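Separin (PDB 5U1T) cleaves the MCD1/SCC1 subunit of cohesin at the onset of anaphase as a caspase-like cysteine protease, releasing chromosomes for segregation, and is held inactive by securin until then. Local coordinates at residues 111-116 with 138-143; 132-137 with 176-181; 152-157 with 187-192; 237-242 with 256-261. All blocks are in the same frame, centred on the assembly; numbering follows the deposited sequence.

The four contacts illustrate how a helical array is held together by a few aliphatic side chains at a time. All lie at the same far end of the chain: the contact centres are about 70 to 82 Å from the centre of the chain, away from the probable catalytic cysteine. The touching residues of contacts 1 to 3 are all buried, whereas contact 4 has a partly exposed leucine at its border. Contacts 1 and 2 share helix 129-142 and have the second protein chain of the assembly within reach; contacts 3 and 4 are touched by the separase chain alone. Contact 2 meets contact 3 through Leu137, and contact 3 meets contact 4 through Leu154 and Leu192. The chemistry is aliphatic throughout, with a cysteine sulfur added in contact 3.

Contact 1: 111-116 with 138-143; sequences HSLKNI and QIILKR
Leu113, in the first turn of helix 113-117, reaches across to Ile139 and Ile140, and the residue before it prepares the helix that carries it. Ser112 occupies the N-cap: its OG lies 3.2 Å from Lys114 N and 3.5 Å from Asn115 N, two weak capping bonds that give the first amides of the helix an acceptor. Leu113 follows at once and makes the whole contact through one methyl group. Its CD1 sits 4.0 Å from Ile139 CG2 and equally 4.0 Å from Ile140 CG1, so a single branch rests against two successive residues of the facing helix. The first torsion (chi1 -75°) sets CG beside the backbone N, and the extended second one (chi2 -171°) then brings CD1 to the isoleucines. Leu113 crosses Ile139 at about a right angle, meeting its CG2 methyl, and slides past Ile140 in the opposite sense, meeting its CG1 methylene. The backbones remain well separated, with 8.3 Å between Leu113 CA and Ile140 CA. Beyond Leu113, the chain turns Ile116 toward Phe102 instead. The short helix thus lies against helix 129-142, with Tyr149 of helix 146-158 touching both Leu113 and Ile140, while helix 91-103 supplies Ser95 to Leu113 and Ile98 to Ile139.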
loop_
_atom_site.group_PDB
_atom_site.type_symbol
_atom_site.label_atom_id
_atom_site.label_comp_id
_atom_site.label_asym_id
_atom_site.label_seq_id
_atom_site.Cartn_x
_atom_site.Cartn_y
_atom_site.Cartn_z
ATOM N N HIS A 111 7.780 47.940 38.392
ATOM C CA HIS A 111 7.959 47.911 39.829
ATOM C C HIS A 111 8.004 49.325 40.398
ATOM O O HIS A 111 8.568 49.568 41.466
ATOM C CB HIS A 111 9.204 47.100 40.209
ATOM C CG HIS A 111 10.402 47.384 39.361
ATOM N ND1 HIS A 111 10.796 46.549 38.334
ATOM C CD2 HIS A 111 11.316 48.385 39.415
ATOM C CE1 HIS A 111 11.893 47.041 37.776
ATOM N NE2 HIS A 111 12.227 48.158 38.412
ATOM N N SER A 112 7.373 50.241 39.667
ATOM C CA SER A 112 7.088 51.597 40.117
ATOM C C SER A 112 5.998 52.187 39.238
ATOM O O SER A 112 5.685 51.654 38.165
ATOM C CB SER A 112 8.344 52.473 40.078
ATOM O OG SER A 112 8.678 52.867 38.759
ATOM N N LEU A 113 5.414 53.299 39.676
ATOM C CA LEU A 113 4.387 53.941 38.869
ATOM C C LEU A 113 5.021 54.540 37.616
ATOM O O LEU A 113 4.356 54.759 36.611
ATOM C CB LEU A 113 3.647 55.000 39.678
ATOM C CG LEU A 113 2.635 54.483 40.707
ATOM C CD1 LEU A 113 1.813 55.645 41.290
ATOM C CD2 LEU A 113 1.723 53.426 40.072
ATOM N N LYS A 114 6.324 54.773 37.676
ATOM C CA LYS A 114 7.042 55.377 36.566
ATOM C C LYS A 114 7.050 54.420 35.382
ATOM O O LYS A 114 6.997 54.841 34.223
ATOM C CB LYS A 114 8.461 55.752 37.004
ATOM C CG LYS A 114 9.460 55.998 35.890
ATOM C CD LYS A 114 10.686 55.131 36.146
ATOM C CE LYS A 114 11.779 55.338 35.122
ATOM N NZ LYS A 114 12.866 54.335 35.345
ATOM N N ASN A 115 7.093 53.127 35.691
ATOM C CA ASN A 115 7.072 52.078 34.673
ATOM C C ASN A 115 5.696 51.974 33.969
ATOM O O ASN A 115 5.624 51.759 32.762
ATOM C CB ASN A 115 7.461 50.730 35.299
ATOM C CG ASN A 115 8.933 50.664 35.750
ATOM O OD1 ASN A 115 9.826 51.256 35.134
ATOM N ND2 ASN A 115 9.184 49.903 36.814
ATOM N N ILE A 116 4.620 52.130 34.739
ATOM C CA ILE A 116 3.267 52.281 34.216
ATOM C C ILE A 116 3.176 53.450 33.237
ATOM O O ILE A 116 2.789 53.275 32.076
ATOM C CB ILE A 116 2.248 52.505 35.356
ATOM C CG1 ILE A 116 2.266 51.323 36.329
ATOM C CG2 ILE A 116 0.846 52.785 34.816
ATOM C CD1 ILE A 116 2.191 49.948 35.671
ATOM N N GLN A 138 -3.339 60.350 39.143
ATOM C CA GLN A 138 -4.196 60.710 40.269
ATOM C C GLN A 138 -3.492 60.395 41.576
ATOM O O GLN A 138 -3.447 61.235 42.480
ATOM C CB GLN A 138 -5.543 59.971 40.187
ATOM C CG GLN A 138 -6.526 60.211 41.343
ATOM C CD GLN A 138 -7.013 61.657 41.441
ATOM O OE1 GLN A 138 -6.910 62.434 40.488
ATOM N NE2 GLN A 138 -7.541 62.021 42.611
ATOM N N ILE A 139 -2.923 59.196 41.668
ATOM C CA ILE A 139 -2.221 58.757 42.866
ATOM C C ILE A 139 -1.009 59.649 43.143
ATOM O O ILE A 139 -0.844 60.121 44.272
ATOM C CB ILE A 139 -1.794 57.270 42.751
ATOM C CG1 ILE A 139 -3.037 56.384 42.640
ATOM C CG2 ILE A 139 -0.977 56.844 43.951
ATOM C CD1 ILE A 139 -2.748 54.923 42.463
ATOM N N ILE A 140 -0.185 59.904 42.122
ATOM C CA ILE A 140 0.999 60.762 42.274
ATOM C C ILE A 140 0.578 62.133 42.789
ATOM O O ILE A 140 1.254 62.771 43.618
ATOM C CB ILE A 140 1.770 60.924 40.945
ATOM C CG1 ILE A 140 2.261 59.567 40.442
ATOM C CG2 ILE A 140 2.951 61.865 41.115
ATOM C CD1 ILE A 140 2.910 59.611 39.085
ATOM N N LEU A 141 -0.568 62.584 42.307
ATOM C CA LEU A 141 -1.122 63.832 42.778
ATOM C C LEU A 141 -1.533 63.756 44.246
ATOM O O LEU A 141 -1.092 64.566 45.046
ATOM C CB LEU A 141 -2.310 64.222 41.920
ATOM C CG LEU A 141 -2.778 65.632 42.217
ATOM C CD1 LEU A 141 -1.632 66.594 41.980
ATOM C CD2 LEU A 141 -3.956 65.937 41.324
ATOM N N LYS A 142 -2.364 62.785 44.609
ATOM C CA LYS A 142 -2.873 62.739 45.976
ATOM C C LYS A 142 -1.820 62.334 47.003
ATOM O O LYS A 142 -1.967 62.634 48.188
ATOM C CB LYS A 142 -4.070 61.805 46.071
ATOM C CG LYS A 142 -5.260 62.306 45.297
ATOM C CD LYS A 142 -5.485 63.780 45.573
ATOM C CE LYS A 142 -6.725 64.018 46.412
ATOM N NZ LYS A 142 -7.960 64.133 45.544
ATOM N N ARG A 143 -0.760 61.658 46.568
ATOM C CA ARG A 143 0.361 61.376 47.463
ATOM C C ARG A 143 1.328 62.563 47.535
ATOM O O ARG A 143 2.303 62.538 48.302
ATOM C CB ARG A 143 1.102 60.119 47.020
ATOM C CG ARG A 143 0.275 58.842 47.118
ATOM C CD ARG A 143 1.125 57.599 46.918
ATOM N NE ARG A 143 1.756 57.127 48.147
ATOM C CZ ARG A 143 2.175 55.879 48.327
ATOM N NH1 ARG A 143 2.033 54.989 47.350
ATOM N NH2 ARG A 143 2.734 55.521 49.474
#

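Contact 2: 132-137 with 176-181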
loop_
_atom_site.group_PDB
_atom_site.type_symbol
_atom_site.label_atom_id
_atom_site.label_comp_id
_atom_site.label_asym_id
_atom_site.label_seq_id
_atom_site.Cartn_x
_atom_site.Cartn_y
_atom_site.Cartn_z
ATOM N N LEU A 132 -5.327 53.553 33.026
ATOM C CA LEU A 132 -4.418 53.147 34.092
ATOM C C LEU A 132 -3.470 54.300 34.440
ATOM O O LEU A 132 -3.276 54.633 35.599
ATOM C CB LEU A 132 -3.627 51.891 33.686
ATOM C CG LEU A 132 -2.832 51.198 34.805
ATOM C CD1 LEU A 132 -3.750 50.655 35.909
ATOM C CD2 LEU A 132 -1.919 50.100 34.260
ATOM N N LYS A 133 -2.906 54.915 33.410
ATOM C CA LYS A 133 -1.980 56.012 33.573
ATOM C C LYS A 133 -2.626 57.229 34.270
ATOM O O LYS A 133 -1.990 57.910 35.094
ATOM C CB LYS A 133 -1.415 56.399 32.206
ATOM C CG LYS A 133 -0.563 55.313 31.573
ATOM C CD LYS A 133 0.257 55.818 30.394
ATOM C CE LYS A 133 1.110 54.707 29.781
ATOM N NZ LYS A 133 2.113 55.263 28.833
ATOM N N ILE A 134 -3.894 57.488 33.950
ATOM C CA ILE A 134 -4.639 58.564 34.586
ATOM C C ILE A 134 -4.814 58.254 36.076
ATOM O O ILE A 134 -4.721 59.157 36.923
ATOM C CB ILE A 134 -6.035 58.801 33.894
ATOM C CG1 ILE A 134 -5.856 59.295 32.458
ATOM C CG2 ILE A 134 -6.856 59.824 34.655
ATOM C CD1 ILE A 134 -7.136 59.473 31.719
ATOM N N LEU A 135 -5.051 56.987 36.406
ATOM C CA LEU A 135 -5.165 56.595 37.809
ATOM C C LEU A 135 -3.812 56.756 38.518
ATOM O O LEU A 135 -3.747 57.210 39.660
ATOM C CB LEU A 135 -5.682 55.164 37.936
ATOM C CG LEU A 135 -7.074 54.914 37.326
ATOM C CD1 LEU A 135 -7.405 53.410 37.169
ATOM C CD2 LEU A 135 -8.115 55.595 38.163
ATOM N N ALA A 136 -2.739 56.403 37.822
ATOM C CA ALA A 136 -1.408 56.548 38.369
ATOM C C ALA A 136 -1.085 58.022 38.585
ATOM O O ALA A 136 -0.456 58.389 39.588
ATOM C CB ALA A 136 -0.380 55.894 37.460
ATOM N N LEU A 137 -1.509 58.873 37.660
ATOM C CA LEU A 137 -1.291 60.311 37.830
ATOM C C LEU A 137 -2.115 60.850 38.996
ATOM O O LEU A 137 -1.643 61.696 39.751
ATOM C CB LEU A 137 -1.620 61.078 36.553
ATOM C CG LEU A 137 -0.616 60.891 35.417
ATOM C CD1 LEU A 137 -1.009 61.704 34.208
ATOM C CD2 LEU A 137 0.787 61.232 35.849
ATOM N N THR A 176 -6.982 66.159 30.796
ATOM C CA THR A 176 -6.600 67.556 30.675
ATOM C C THR A 176 -6.830 68.256 32.009
ATOM O O THR A 176 -6.110 69.189 32.371
ATOM C CB THR A 176 -7.380 68.264 29.548
ATOM O OG1 THR A 176 -8.712 68.552 29.990
ATOM C CG2 THR A 176 -7.447 67.391 28.287
ATOM N N LYS A 177 -7.824 67.781 32.753
ATOM C CA LYS A 177 -8.044 68.269 34.108
ATOM C C LYS A 177 -6.874 67.862 34.997
ATOM O O LYS A 177 -6.435 68.627 35.857
ATOM C CB LYS A 177 -9.353 67.732 34.676
ATOM C CG LYS A 177 -9.771 68.373 35.956
ATOM C CD LYS A 177 -10.992 67.716 36.541
ATOM C CE LYS A 177 -11.428 68.469 37.792
ATOM N NZ LYS A 177 -12.434 67.719 38.584
ATOM N N ILE A 178 -6.376 66.643 34.787
ATOM C CA ILE A 178 -5.222 66.135 35.521
ATOM C C ILE A 178 -4.012 67.039 35.285
ATOM O O ILE A 178 -3.247 67.309 36.206
ATOM C CB ILE A 178 -4.919 64.662 35.122
ATOM C CG1 ILE A 178 -5.737 63.706 35.991
ATOM C CG2 ILE A 178 -3.458 64.334 35.276
ATOM C CD1 ILE A 178 -5.458 63.845 37.481
ATOM N N VAL A 179 -3.879 67.540 34.059
ATOM C CA VAL A 179 -2.790 68.438 33.681
ATOM C C VAL A 179 -2.840 69.796 34.401
ATOM O O VAL A 179 -1.819 70.303 34.874
ATOM C CB VAL A 179 -2.791 68.680 32.161
ATOM C CG1 VAL A 179 -1.739 69.709 31.767
ATOM C CG2 VAL A 179 -2.553 67.379 31.434
ATOM N N LEU A 180 -4.029 70.356 34.471
ATOM C CA LEU A 180 -4.226 71.618 35.113
ATOM C C LEU A 180 -3.909 71.484 36.563
ATOM O O LEU A 180 -3.294 72.350 37.150
ATOM C CB LEU A 180 -5.667 72.046 34.980
ATOM C CG LEU A 180 -5.961 73.316 35.759
ATOM C CD1 LEU A 180 -5.382 74.479 34.987
ATOM C CD2 LEU A 180 -7.450 73.489 35.968
ATOM N N SER A 181 -4.305 70.371 37.152
ATOM C CA SER A 181 -4.046 70.178 38.556
ATOM C C SER A 181 -2.563 69.975 38.835
ATOM O O SER A 181 -2.082 70.333 39.884
ATOM C CB SER A 181 -4.926 69.088 39.130
ATOM O OG SER A 181 -4.228 67.885 39.172
#
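Within 176-181, Ile178 packs on Ile134 and Leu137, which stand one turn apart on helix 129-142. Two residues earlier in its own helix, Thr176 faces helix 190-203, where it touches Tyr200. Lys177 takes another direction, leaving the contact between the two segments to pair its NZ with an acidic side chain of the second protein chain, presumably securin. Ile178 then points at the facing helix and divides the work between its branches. The CG2 methyl, anti to the backbone N, lies 3.7 Å from Leu137 CD1 and 4.0 Å from Leu137 CB, so it lodges against both the root and one tip of the leucine; the two side chains cross obliquely. The CG1 methylene makes the looser approach, 4.3 Å from Ile134 CG2. Leu137 CA and Ile178 CA, 7.4 Å apart, are the nearest CA pair of the two segments. Val179 has turned its side chain from the contact and packs on Phe157 and Phe197. At the end of the segment Ser181 OG donates to Ile178 O at 3.2 Å, tilted 32° from the carbonyl plane, which turns the hydroxyl back onto its own helix. Polar groups find partners away from the contact: Lys133 NZ, on a buried residue, is gripped by the backbone oxygens of Leu117, Ala119 and Tyr163. Between segments 132-137 and 176-181 the contact is aliphatic, which implies that shape and burial, not directed bonds, hold this pair together.

Contact 3: 152-157 with 187-192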
loop_
_atom_site.group_PDB
_atom_site.type_symbol
_atom_site.label_atom_id
_atom_site.label_comp_id
_atom_site.label_asym_id
_atom_site.label_seq_id
_atom_site.Cartn_x
_atom_site.Cartn_y
_atom_site.Cartn_z
ATOM N N HIS A 152 9.775 62.372 35.080
ATOM C CA HIS A 152 9.019 61.311 34.422
ATOM C C HIS A 152 7.678 61.804 33.899
ATOM O O HIS A 152 7.201 61.357 32.853
ATOM C CB HIS A 152 8.804 60.153 35.379
ATOM C CG HIS A 152 10.067 59.673 36.005
ATOM N ND1 HIS A 152 11.204 59.432 35.269
ATOM C CD2 HIS A 152 10.375 59.389 37.291
ATOM C CE1 HIS A 152 12.165 59.020 36.077
ATOM N NE2 HIS A 152 11.687 58.984 37.309
ATOM N N ILE A 153 7.061 62.715 34.637
ATOM C CA ILE A 153 5.776 63.237 34.229
ATOM C C ILE A 153 5.988 64.133 33.026
ATOM O O ILE A 153 5.191 64.128 32.086
ATOM C CB ILE A 153 5.097 63.973 35.373
ATOM C CG1 ILE A 153 4.488 62.945 36.317
ATOM C CG2 ILE A 153 4.008 64.876 34.865
ATOM C CD1 ILE A 153 4.329 63.450 37.696
ATOM N N LEU A 154 7.093 64.867 33.034
ATOM C CA LEU A 154 7.444 65.671 31.878
ATOM C C LEU A 154 7.740 64.772 30.674
ATOM O O LEU A 154 7.200 65.001 29.597
ATOM C CB LEU A 154 8.628 66.583 32.190
ATOM C CG LEU A 154 8.325 67.707 33.194
ATOM C CD1 LEU A 154 9.537 68.604 33.452
ATOM C CD2 LEU A 154 7.119 68.541 32.766
ATOM N N GLU A 155 8.562 63.737 30.864
ATOM C CA GLU A 155 8.922 62.795 29.782
ATOM C C GLU A 155 7.684 62.156 29.132
ATOM O O GLU A 155 7.560 62.098 27.903
ATOM C CB GLU A 155 9.868 61.707 30.321
ATOM C CG GLU A 155 9.903 60.409 29.507
ATOM C CD GLU A 155 10.628 60.533 28.163
ATOM O OE1 GLU A 155 10.638 59.534 27.397
ATOM O OE2 GLU A 155 11.188 61.618 27.871
ATOM N N LEU A 156 6.784 61.691 29.990
ATOM C CA LEU A 156 5.453 61.241 29.610
ATOM C C LEU A 156 4.764 62.206 28.662
ATOM O O LEU A 156 4.451 61.868 27.523
ATOM C CB LEU A 156 4.595 61.065 30.862
ATOM C CG LEU A 156 3.122 60.776 30.637
ATOM C CD1 LEU A 156 3.048 59.412 30.024
ATOM C CD2 LEU A 156 2.341 60.843 31.938
ATOM N N PHE A 157 4.531 63.420 29.144
ATOM C CA PHE A 157 3.730 64.369 28.400
ATOM C C PHE A 157 4.513 64.964 27.240
ATOM O O PHE A 157 3.923 65.316 26.223
ATOM C CB PHE A 157 3.191 65.440 29.336
ATOM C CG PHE A 157 1.949 65.010 30.084
ATOM C CD1 PHE A 157 0.721 64.925 29.430
ATOM C CD2 PHE A 157 2.000 64.686 31.425
ATOM C CE1 PHE A 157 -0.430 64.533 30.109
ATOM C CE2 PHE A 157 0.850 64.293 32.103
ATOM C CZ PHE A 157 -0.362 64.219 31.448
ATOM N N THR A 187 5.996 72.898 41.819
ATOM C CA THR A 187 6.846 73.992 42.252
ATOM C C THR A 187 7.802 74.369 41.125
ATOM O O THR A 187 8.617 75.288 41.269
ATOM C CB THR A 187 7.649 73.646 43.542
ATOM O OG1 THR A 187 8.334 72.401 43.380
ATOM C CG2 THR A 187 6.726 73.534 44.750
ATOM N N SER A 188 7.701 73.666 40.001
ATOM C CA SER A 188 8.502 74.017 38.836
ATOM C C SER A 188 7.829 73.679 37.514
ATOM O O SER A 188 6.847 72.935 37.474
ATOM C CB SER A 188 9.858 73.327 38.898
ATOM O OG SER A 188 10.678 73.778 37.835
ATOM N N CYS A 189 8.372 74.243 36.438
ATOM C CA CYS A 189 7.918 73.974 35.075
ATOM C C CYS A 189 6.437 74.236 34.857
ATOM O O CYS A 189 5.816 73.582 34.013
ATOM C CB CYS A 189 8.222 72.523 34.679
ATOM S SG CYS A 189 9.961 72.098 34.703
ATOM N N LYS A 190 5.873 75.176 35.609
ATOM C CA LYS A 190 4.463 75.536 35.475
ATOM C C LYS A 190 4.131 75.901 34.015
ATOM O O LYS A 190 3.071 75.544 33.490
ATOM C CB LYS A 190 4.118 76.692 36.428
ATOM C CG LYS A 190 4.834 76.602 37.779
ATOM C CD LYS A 190 4.047 77.257 38.911
ATOM C CE LYS A 190 2.743 76.529 39.173
ATOM N NZ LYS A 190 2.054 77.001 40.400
ATOM N N VAL A 191 5.064 76.591 33.360
ATOM C CA VAL A 191 4.945 76.902 31.940
ATOM C C VAL A 191 4.707 75.648 31.092
ATOM O O VAL A 191 3.794 75.621 30.264
ATOM C CB VAL A 191 6.206 77.638 31.421
ATOM C CG1 VAL A 191 7.456 77.050 32.036
ATOM C CG2 VAL A 191 6.286 77.566 29.905
ATOM N N LEU A 192 5.521 74.616 31.308
ATOM C CA LEU A 192 5.425 73.367 30.546
ATOM C C LEU A 192 4.047 72.735 30.649
ATOM O O LEU A 192 3.455 72.336 29.642
ATOM C CB LEU A 192 6.483 72.380 31.020
ATOM C CG LEU A 192 7.900 72.772 30.612
ATOM C CD1 LEU A 192 8.900 71.704 31.032
ATOM C CD2 LEU A 192 7.951 73.011 29.118
#
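Beside the place where Leu154 meets Cys189 and Leu192, the ring of Phe157 is bordered by its own helix. Leu156 CG stands 4.1 Å above one face, displaced toward the rim, and Ile153 CG2 lies at the edge in the ring plane. Phe157 is turned toward helices 129-142 and 172-185, leaving Leu154 to bridge to the other segment. The forked end of that leucine does the touching. Its CD1 is 3.7 Å from Cys189 SG and 4.0 Å from Leu192 CD1, and its CD2 is also 4.0 Å from Leu192 CD1. The Leu192 methyl thus sits against both prongs, with the two leucines crossing at about a right angle, while the sulfur reaches CD1 alone. In Leu154 the second torsion (chi2 -179°) continues the chain into CD1, the branch that meets both Cys189 SG and Leu192 CD1. In the fold, this contact sets helix 146-158 against the start of helix 190-203, each preceded in the chain by one of the two helices, 129-142 and 172-185, that also pack on each other. Such an arrangement is consistent with the layered helices of an alpha-solenoid-like array. Cys189 is the N-cap residue of the second helix and adopts a left-handed helical backbone conformation (phi 56°); its CB is directed at the other segment, and SG touches Leu154 CD1. Its backbone is hydrogen-bonded to that of Glu231, and Ser188 OG bonds to Glu231 O. Helix 236-250 covers the leucine pair, Phe242 touching both Leu154 and Leu192.

Contact 4: 237-242 with 256-261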
loop_
_atom_site.group_PDB
_atom_site.type_symbol
_atom_site.label_atom_id
_atom_site.label_comp_id
_atom_site.label_asym_id
_atom_site.label_seq_id
_atom_site.Cartn_x
_atom_site.Cartn_y
_atom_site.Cartn_z
ATOM N N ILE A 237 15.262 71.216 29.155
ATOM C CA ILE A 237 15.461 70.348 28.006
ATOM C C ILE A 237 14.166 70.034 27.271
ATOM O O ILE A 237 14.134 69.946 26.034
ATOM C CB ILE A 237 16.091 69.021 28.408
ATOM C CG1 ILE A 237 17.289 69.230 29.324
ATOM C CG2 ILE A 237 16.561 68.338 27.178
ATOM C CD1 ILE A 237 18.551 69.665 28.585
ATOM N N TYR A 238 13.099 69.867 28.048
ATOM C CA TYR A 238 11.801 69.493 27.505
ATOM C C TYR A 238 11.109 70.606 26.722
ATOM O O TYR A 238 10.530 70.329 25.661
ATOM C CB TYR A 238 10.887 69.023 28.630
ATOM C CG TYR A 238 11.364 67.749 29.273
ATOM C CD1 TYR A 238 11.379 66.545 28.556
ATOM C CD2 TYR A 238 11.803 67.740 30.591
ATOM C CE1 TYR A 238 11.822 65.375 29.141
ATOM C CE2 TYR A 238 12.240 66.582 31.183
ATOM C CZ TYR A 238 12.247 65.402 30.456
ATOM O OH TYR A 238 12.688 64.253 31.062
ATOM N N LEU A 239 11.190 71.837 27.246
ATOM C CA LEU A 239 10.482 73.024 26.734
ATOM C C LEU A 239 10.230 73.022 25.237
ATOM O O LEU A 239 9.110 73.292 24.796
ATOM C CB LEU A 239 11.247 74.303 27.105
ATOM C CG LEU A 239 10.699 75.727 26.833
ATOM C CD1 LEU A 239 10.967 76.220 25.416
ATOM C CD2 LEU A 239 9.214 75.867 27.162
ATOM N N ASN A 240 11.266 72.720 24.458
ATOM C CA ASN A 240 11.113 72.669 23.009
ATOM C C ASN A 240 9.985 71.742 22.592
ATOM O O ASN A 240 9.114 72.135 21.818
ATOM C CB ASN A 240 12.406 72.232 22.337
ATOM C CG ASN A 240 12.357 72.404 20.832
ATOM O OD1 ASN A 240 12.437 73.524 20.323
ATOM N ND2 ASN A 240 12.229 71.292 20.110
ATOM N N SER A 241 10.003 70.520 23.119
ATOM C CA SER A 241 8.972 69.535 22.809
ATOM C C SER A 241 7.576 70.088 23.106
ATOM O O SER A 241 6.695 70.066 22.239
ATOM C CB SER A 241 9.221 68.240 23.595
ATOM O OG SER A 241 8.398 67.172 23.139
ATOM N N PHE A 242 7.394 70.616 24.315
ATOM C CA PHE A 242 6.096 71.118 24.756
ATOM C C PHE A 242 5.538 72.238 23.884
ATOM O O PHE A 242 4.374 72.188 23.469
ATOM C CB PHE A 242 6.191 71.606 26.189
ATOM C CG PHE A 242 6.112 70.514 27.194
ATOM C CD1 PHE A 242 7.252 69.846 27.599
ATOM C CD2 PHE A 242 4.895 70.148 27.736
ATOM C CE1 PHE A 242 7.179 68.834 28.534
ATOM C CE2 PHE A 242 4.819 69.135 28.666
ATOM C CZ PHE A 242 5.962 68.480 29.065
ATOM N N ILE A 256 1.319 82.016 22.187
ATOM C CA ILE A 256 2.323 82.402 23.127
ATOM C C ILE A 256 3.544 82.060 22.331
ATOM O O ILE A 256 3.771 80.911 22.030
ATOM C CB ILE A 256 2.287 81.511 24.352
ATOM C CG1 ILE A 256 1.064 81.828 25.187
ATOM C CG2 ILE A 256 3.527 81.711 25.187
ATOM C CD1 ILE A 256 1.266 81.541 26.654
ATOM N N MET A 257 4.328 83.052 21.956
ATOM C CA MET A 257 5.505 82.781 21.153
ATOM C C MET A 257 6.655 82.289 21.981
ATOM O O MET A 257 6.627 82.346 23.192
ATOM C CB MET A 257 5.903 83.999 20.341
ATOM C CG MET A 257 4.889 84.357 19.277
ATOM S SD MET A 257 5.168 83.441 17.762
ATOM C CE MET A 257 6.913 83.087 17.893
ATOM N N LEU A 258 7.682 81.821 21.303
ATOM C CA LEU A 258 8.823 81.249 21.977
ATOM C C LEU A 258 9.749 82.279 22.548
ATOM O O LEU A 258 10.501 82.005 23.469
ATOM C CB LEU A 258 9.577 80.332 21.030
ATOM C CG LEU A 258 11.043 80.132 21.371
ATOM C CD1 LEU A 258 11.206 79.213 22.563
ATOM C CD2 LEU A 258 11.788 79.591 20.170
ATOM N N LEU A 259 9.674 83.490 22.024
ATOM C CA LEU A 259 10.525 84.566 22.502
ATOM C C LEU A 259 9.981 85.236 23.747
ATOM O O LEU A 259 10.651 86.049 24.350
ATOM C CB LEU A 259 10.801 85.580 21.405
ATOM C CG LEU A 259 11.998 85.191 20.541
ATOM C CD1 LEU A 259 12.109 86.081 19.316
ATOM C CD2 LEU A 259 13.277 85.220 21.354
ATOM N N ASP A 260 8.745 84.919 24.114
ATOM C CA ASP A 260 8.190 85.406 25.357
ATOM C C ASP A 260 8.852 84.640 26.495
ATOM O O ASP A 260 9.066 85.181 27.565
ATOM C CB ASP A 260 6.688 85.161 25.417
ATOM C CG ASP A 260 5.990 85.549 24.156
ATOM O OD1 ASP A 260 6.679 85.721 23.149
ATOM O OD2 ASP A 260 4.755 85.684 24.170
ATOM N N ILE A 261 9.158 83.369 26.262
ATOM C CA ILE A 261 9.788 82.523 27.243
ATOM C C ILE A 261 11.282 82.656 27.207
ATOM O O ILE A 261 11.915 82.863 28.224
ATOM C CB ILE A 261 9.504 81.060 26.931
ATOM C CG1 ILE A 261 8.012 80.842 26.761
ATOM C CG2 ILE A 261 10.055 80.178 28.028
ATOM C CD1 ILE A 261 7.660 80.152 25.469
#
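Ile256 N is hydrogen-bonded to Tyr246 OH, a bond that ties the returning chain to helix 236-250 just before Leu258 and Ile261 meet Leu239 of that helix. Leu239 spreads its two methyls between these two residues of the facing segment. CD1 approaches Leu258 CD1 at 4.1 Å, methyl to methyl, with the side chains at an oblique angle; CD2 lies at a looser 4.5 Å from Ile261 CG2. The first torsion, which sets CG anti to the backbone N (chi1 -174°), carries CG toward the facing segment, and the second (chi2 -84°) then divides CD1 and CD2 between Leu258 and Ile261. The backbones stay far apart, 9.5 Å between Leu239 CA and Ile261 CA, and side chains from both segments share the gap. Here, in the helical domain, the chain leaving helix 236-250 folds back so that a short, weakly bonded helix of about 258-261 lies against it. The bonds of that turn are long: Ile261 N is 3.4 Å from Leu258 O, and Met257 N reaches Asp260 OD2 at 3.5 Å, again weakly. On helix 236-250 the ring of Phe242 presents its edge to Tyr238 O, which lies in the ring plane. Helix 190-203 adds Leu192 and Leu195 against Leu239, and Asn240 ND2 bonds to Glu336 O.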